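PDB 7CPX: lovastatin nonaketide synthase, polyketide synthase component from Aspergillus terreus, which builds the polyketide dihydromonacolin L, the precursor skeleton of lovastatin, from malonyl-CoA by iterative condensation, reduction, dehydration and methylation, working with its partner LovC. Local coordinates for residues 44-56 with 946-958. The protein carries 2 engineered substitutions. Numbering follows the deposited sequence.
Sequences IPKERFDVDTFYH and HLRGPKPHLLLGK
Part of the junction between the ketosynthase and the dehydratase domain of this megasynthase is made where Phe49 and Phe54 of a ketosynthase loop meet His946, Leu947 and Arg948, on the chain that leads from helix 941-947 toward strand 958-959 of the dehydratase domain. It illustrates how a multidomain chain can join two catalytic domains through backbone carbonyls. Arg948 reaches back along the loop, its chain bent at chi2 (-67°) and again at chi3, and lays one guanidinium face over the carbonyls of Lys46 and Glu47, neither oxygen being placed for a hydrogen bond. Its NH2 donates a nearly straight hydrogen bond to Arg48 O (2.9 Å, 164°); that oxygen lies near the guanidinium plane, whereas the donor stands above the carbonyl plane. The same nitrogen forms a salt bridge with Glu939. One residue earlier, Leu947 O accepts a weak bond from Asp50 N (2.9 Å), and Leu947 CB packs on Phe49 CB at 3.6 Å.

Phe54 is gripped from two directions. Its edge points at the face of His946 in an offset edge-to-face pair, the centroids 5.2 Å apart and the planes at 83°. Over one Phe54 face lies Lys958 CE, a CH-pi contact 3.8 Å from the ring centroid. A bend at chi4 turns the lysine's NZ off its otherwise extended chain, and NZ meets Gly63 O and, as a salt bridge, Glu145 of the second subunit; Leu144 of that subunit also packs on Phe54 and His946. Farther along, Thr53 CG2 lies against the carbonyls of Gly949 and Pro950, and the Pro952 ring sits against those of Asp52 and Thr53.

With a hydrogen bond to Arg48 O and a salt bridge to Glu939 on one nitrogen, the guanidinium is probably restricted in rotation, while Lys958 ties this interdomain seam to the dimer partner.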
loop_
_atom_site.group_PDB
_atom_site.type_symbol
_atom_site.label_atom_id
_atom_site.label_comp_id
_atom_site.label_asym_id
_atom_site.label_seq_id
_atom_site.Cartn_x
_atom_site.Cartn_y
_atom_site.Cartn_z
ATOM N N ILE A 44 16.788 -20.316 10.438
ATOM C CA ILE A 44 17.170 -18.907 10.451
ATOM C C ILE A 44 16.410 -18.219 11.579
ATOM O O ILE A 44 15.179 -18.099 11.503
ATOM C CB ILE A 44 16.883 -18.224 9.105
ATOM C CG1 ILE A 44 17.473 -19.024 7.940
ATOM C CG2 ILE A 44 17.451 -16.820 9.111
ATOM C CD1 ILE A 44 18.945 -19.305 8.067
ATOM N N PRO A 45 17.081 -17.756 12.634
ATOM C CA PRO A 45 16.348 -17.141 13.746
ATOM C C PRO A 45 15.544 -15.937 13.282
ATOM O O PRO A 45 15.978 -15.166 12.424
ATOM C CB PRO A 45 17.456 -16.737 14.725
ATOM C CG PRO A 45 18.616 -17.591 14.372
ATOM C CD PRO A 45 18.529 -17.805 12.897
ATOM N N LYS A 46 14.354 -15.781 13.867
ATOM C CA LYS A 46 13.518 -14.635 13.532
ATOM C C LYS A 46 14.208 -13.328 13.892
ATOM O O LYS A 46 13.890 -12.279 13.323
ATOM C CB LYS A 46 12.173 -14.743 14.248
ATOM C CG LYS A 46 11.428 -16.039 13.968
ATOM C CD LYS A 46 10.192 -16.168 14.840
ATOM C CE LYS A 46 9.545 -17.535 14.685
ATOM N NZ LYS A 46 8.378 -17.710 15.594
ATOM N N GLU A 47 15.155 -13.372 14.832
ATOM C CA GLU A 47 15.910 -12.174 15.175
ATOM C C GLU A 47 16.703 -11.661 13.982
ATOM O O GLU A 47 16.962 -10.457 13.878
ATOM C CB GLU A 47 16.845 -12.465 16.348
ATOM C CG GLU A 47 16.135 -12.968 17.594
ATOM C CD GLU A 47 17.096 -13.312 18.715
ATOM O OE1 GLU A 47 18.320 -13.173 18.515
ATOM O OE2 GLU A 47 16.625 -13.723 19.796
ATOM N N ARG A 48 17.094 -12.556 13.076
ATOM C CA ARG A 48 17.819 -12.172 11.869
ATOM C C ARG A 48 16.843 -11.848 10.743
ATOM O O ARG A 48 16.793 -10.715 10.256
ATOM C CB ARG A 48 18.769 -13.300 11.451
ATOM C CG ARG A 48 19.424 -14.027 12.615
ATOM C CD ARG A 48 20.235 -13.077 13.471
ATOM N NE ARG A 48 21.316 -12.483 12.697
ATOM C CZ ARG A 48 22.495 -13.054 12.505
ATOM N NH1 ARG A 48 22.797 -14.221 13.051
ATOM N NH2 ARG A 48 23.393 -12.443 11.741
ATOM N N PHE A 49 16.058 -12.840 10.330
ATOM C CA PHE A 49 14.916 -12.628 9.453
ATOM C C PHE A 49 14.104 -13.912 9.399
ATOM O O PHE A 49 14.668 -15.005 9.278
ATOM C CB PHE A 49 15.354 -12.189 8.051
ATOM C CG PHE A 49 15.914 -13.295 7.205
ATOM C CD1 PHE A 49 15.080 -14.094 6.445
ATOM C CD2 PHE A 49 17.275 -13.520 7.152
ATOM C CE1 PHE A 49 15.590 -15.106 5.662
ATOM C CE2 PHE A 49 17.792 -14.529 6.369
ATOM C CZ PHE A 49 16.950 -15.326 5.623
ATOM N N ASP A 50 12.783 -13.797 9.494
ATOM C CA ASP A 50 11.935 -14.980 9.529
ATOM C C ASP A 50 11.935 -15.649 8.163
ATOM O O ASP A 50 11.143 -15.291 7.285
ATOM C CB ASP A 50 10.514 -14.614 9.952
ATOM C CG ASP A 50 9.659 -15.832 10.233
ATOM O OD1 ASP A 50 10.179 -16.962 10.121
ATOM O OD2 ASP A 50 8.468 -15.661 10.566
ATOM N N VAL A 51 12.826 -16.624 7.975
ATOM C CA VAL A 51 12.935 -17.283 6.679
ATOM C C VAL A 51 11.633 -17.983 6.324
ATOM O O VAL A 51 11.318 -18.167 5.141
ATOM C CB VAL A 51 14.121 -18.263 6.678
ATOM C CG1 VAL A 51 13.875 -19.403 7.653
ATOM C CG2 VAL A 51 14.364 -18.790 5.279
ATOM N N ASP A 52 10.859 -18.391 7.332
ATOM C CA ASP A 52 9.549 -18.969 7.056
ATOM C C ASP A 52 8.679 -17.998 6.273
ATOM O O ASP A 52 7.815 -18.423 5.498
ATOM C CB ASP A 52 8.863 -19.367 8.362
ATOM C CG ASP A 52 9.657 -20.387 9.150
ATOM O OD1 ASP A 52 10.722 -20.025 9.691
ATOM O OD2 ASP A 52 9.217 -21.554 9.229
ATOM N N THR A 53 8.890 -16.693 6.459
ATOM C CA THR A 53 8.223 -15.702 5.628
ATOM C C THR A 53 8.754 -15.695 4.202
ATOM O O THR A 53 8.148 -15.057 3.335
ATOM C CB THR A 53 8.371 -14.308 6.236
ATOM O OG1 THR A 53 9.760 -13.991 6.385
ATOM C CG2 THR A 53 7.693 -14.246 7.590
ATOM N N PHE A 54 9.867 -16.385 3.945
ATOM C CA PHE A 54 10.439 -16.487 2.613
ATOM C C PHE A 54 10.654 -17.927 2.170
ATOM O O PHE A 54 11.098 -18.148 1.039
ATOM C CB PHE A 54 11.780 -15.740 2.546
ATOM C CG PHE A 54 11.665 -14.265 2.786
ATOM C CD1 PHE A 54 11.468 -13.773 4.061
ATOM C CD2 PHE A 54 11.759 -13.371 1.738
ATOM C CE1 PHE A 54 11.357 -12.418 4.288
ATOM C CE2 PHE A 54 11.648 -12.013 1.956
ATOM C CZ PHE A 54 11.444 -11.536 3.235
ATOM N N TYR A 55 10.364 -18.905 3.022
ATOM C CA TYR A 55 10.611 -20.297 2.682
ATOM C C TYR A 55 9.569 -20.816 1.701
ATOM O O TYR A 55 8.389 -20.464 1.776
ATOM C CB TYR A 55 10.608 -21.167 3.937
ATOM C CG TYR A 55 10.579 -22.646 3.635
ATOM C CD1 TYR A 55 11.698 -23.293 3.137
ATOM C CD2 TYR A 55 9.429 -23.394 3.838
ATOM C CE1 TYR A 55 11.676 -24.642 2.853
ATOM C CE2 TYR A 55 9.398 -24.745 3.559
ATOM C CZ TYR A 55 10.526 -25.364 3.067
ATOM O OH TYR A 55 10.504 -26.712 2.785
ATOM N N HIS A 56 10.022 -21.664 0.776
ATOM C CA HIS A 56 9.136 -22.371 -0.133
ATOM C C HIS A 56 9.864 -23.616 -0.602
ATOM O O HIS A 56 11.060 -23.529 -0.914
ATOM C CB HIS A 56 8.738 -21.502 -1.329
ATOM C CG HIS A 56 7.672 -22.112 -2.184
ATOM N ND1 HIS A 56 7.956 -22.843 -3.317
ATOM C CD2 HIS A 56 6.323 -22.108 -2.067
ATOM C CE1 HIS A 56 6.828 -23.262 -3.863
ATOM N NE2 HIS A 56 5.822 -22.828 -3.124
ATOM N N HIS A 946 9.453 -6.512 6.684
ATOM C CA HIS A 946 9.895 -7.279 5.525
ATOM C C HIS A 946 10.662 -8.527 5.948
ATOM O O HIS A 946 10.314 -9.644 5.549
ATOM C CB HIS A 946 10.758 -6.391 4.628
ATOM C CG HIS A 946 11.610 -7.148 3.662
ATOM N ND1 HIS A 946 11.085 -8.008 2.722
ATOM C CD2 HIS A 946 12.952 -7.170 3.484
ATOM C CE1 HIS A 946 12.066 -8.528 2.008
ATOM N NE2 HIS A 946 13.209 -8.038 2.451
ATOM N N LEU A 947 11.709 -8.352 6.754
ATOM C CA LEU A 947 12.483 -9.494 7.231
ATOM C C LEU A 947 11.615 -10.432 8.056
ATOM O O LEU A 947 11.650 -11.655 7.876
ATOM C CB LEU A 947 13.672 -9.005 8.055
ATOM C CG LEU A 947 14.617 -8.034 7.351
ATOM C CD1 LEU A 947 15.711 -7.590 8.298
ATOM C CD2 LEU A 947 15.213 -8.668 6.110
ATOM N N ARG A 948 10.828 -9.873 8.967
ATOM C CA ARG A 948 9.847 -10.453 9.866
ATOM C C ARG A 948 8.488 -10.442 9.170
ATOM O O ARG A 948 8.391 -10.239 7.956
ATOM C CB ARG A 948 9.810 -9.687 11.189
ATOM C CG ARG A 948 11.164 -9.182 11.678
ATOM C CD ARG A 948 12.098 -10.306 12.076
ATOM N NE ARG A 948 13.482 -9.988 11.746
ATOM C CZ ARG A 948 14.188 -9.027 12.323
ATOM N NH1 ARG A 948 13.672 -8.262 13.271
ATOM N NH2 ARG A 948 15.443 -8.822 11.936
ATOM N N GLY A 949 7.422 -10.670 9.929
ATOM C CA GLY A 949 6.086 -10.547 9.404
ATOM C C GLY A 949 5.386 -11.878 9.243
ATOM O O GLY A 949 5.890 -12.932 9.644
ATOM N N PRO A 950 4.201 -11.852 8.644
ATOM C CA PRO A 950 3.414 -13.077 8.494
ATOM C C PRO A 950 3.975 -13.971 7.398
ATOM O O PRO A 950 4.830 -13.579 6.603
ATOM C CB PRO A 950 2.025 -12.552 8.128
ATOM C CG PRO A 950 2.303 -11.287 7.394
ATOM C CD PRO A 950 3.530 -10.690 8.036
ATOM N N LYS A 951 3.461 -15.196 7.365
ATOM C CA LYS A 951 3.843 -16.125 6.320
ATOM C C LYS A 951 3.400 -15.574 4.966
ATOM O O LYS A 951 2.456 -14.784 4.888
ATOM C CB LYS A 951 3.204 -17.492 6.558
ATOM C CG LYS A 951 3.503 -18.107 7.915
ATOM C CD LYS A 951 4.971 -18.462 8.062
ATOM C CE LYS A 951 5.209 -19.296 9.310
ATOM N NZ LYS A 951 4.765 -18.600 10.548
ATOM N N PRO A 952 4.063 -15.970 3.882
ATOM C CA PRO A 952 3.649 -15.475 2.566
ATOM C C PRO A 952 2.368 -16.152 2.119
ATOM O O PRO A 952 2.400 -17.129 1.364
ATOM C CB PRO A 952 4.836 -15.837 1.673
ATOM C CG PRO A 952 5.354 -17.093 2.274
ATOM C CD PRO A 952 5.144 -16.964 3.767
ATOM N N HIS A 953 1.236 -15.638 2.592
ATOM C CA HIS A 953 -0.031 -16.325 2.398
ATOM C C HIS A 953 -0.275 -16.600 0.921
ATOM O O HIS A 953 -0.073 -15.735 0.065
ATOM C CB HIS A 953 -1.176 -15.493 2.970
ATOM C CG HIS A 953 -2.492 -16.204 2.971
ATOM N ND1 HIS A 953 -3.163 -16.525 1.811
ATOM C CD2 HIS A 953 -3.259 -16.659 3.988
ATOM C CE1 HIS A 953 -4.286 -17.150 2.114
ATOM N NE2 HIS A 953 -4.370 -17.243 3.429
ATOM N N LEU A 954 -0.709 -17.823 0.630
ATOM C CA LEU A 954 -0.981 -18.208 -0.746
ATOM C C LEU A 954 -2.082 -17.335 -1.329
ATOM O O LEU A 954 -3.019 -16.937 -0.630
ATOM C CB LEU A 954 -1.382 -19.682 -0.806
ATOM C CG LEU A 954 -1.623 -20.259 -2.202
ATOM C CD1 LEU A 954 -0.369 -20.161 -3.052
ATOM C CD2 LEU A 954 -2.090 -21.699 -2.102
ATOM N N LEU A 955 -1.954 -17.026 -2.619
ATOM C CA LEU A 955 -2.898 -16.173 -3.333
ATOM C C LEU A 955 -2.725 -14.709 -2.945
ATOM O O LEU A 955 -3.328 -13.826 -3.561
ATOM C CB LEU A 955 -4.342 -16.603 -3.058
ATOM C CG LEU A 955 -4.657 -18.099 -3.067
ATOM C CD1 LEU A 955 -6.127 -18.321 -2.779
ATOM C CD2 LEU A 955 -4.271 -18.728 -4.388
ATOM N N LEU A 956 -1.891 -14.438 -1.944
ATOM C CA LEU A 956 -1.731 -13.085 -1.431
ATOM C C LEU A 956 -0.265 -12.683 -1.427
ATOM O O LEU A 956 0.068 -11.514 -1.649
ATOM C CB LEU A 956 -2.306 -12.980 -0.019
ATOM C CG LEU A 956 -3.798 -13.275 0.129
ATOM C CD1 LEU A 956 -4.219 -13.154 1.579
ATOM C CD2 LEU A 956 -4.607 -12.337 -0.732
ATOM N N GLY A 957 0.617 -13.645 -1.184
ATOM C CA GLY A 957 2.010 -13.306 -1.042
ATOM C C GLY A 957 2.273 -12.678 0.316
ATOM O O GLY A 957 1.617 -12.976 1.318
ATOM N N LYS A 958 3.258 -11.788 0.337
ATOM C CA LYS A 958 3.669 -11.129 1.565
ATOM C C LYS A 958 2.925 -9.815 1.740
ATOM O O LYS A 958 2.769 -9.041 0.793
ATOM C CB LYS A 958 5.174 -10.873 1.561
ATOM C CG LYS A 958 5.997 -12.097 1.235
ATOM C CD LYS A 958 7.442 -11.917 1.641
ATOM C CE LYS A 958 8.301 -13.026 1.078
ATOM N NZ LYS A 958 8.585 -12.830 -0.370
#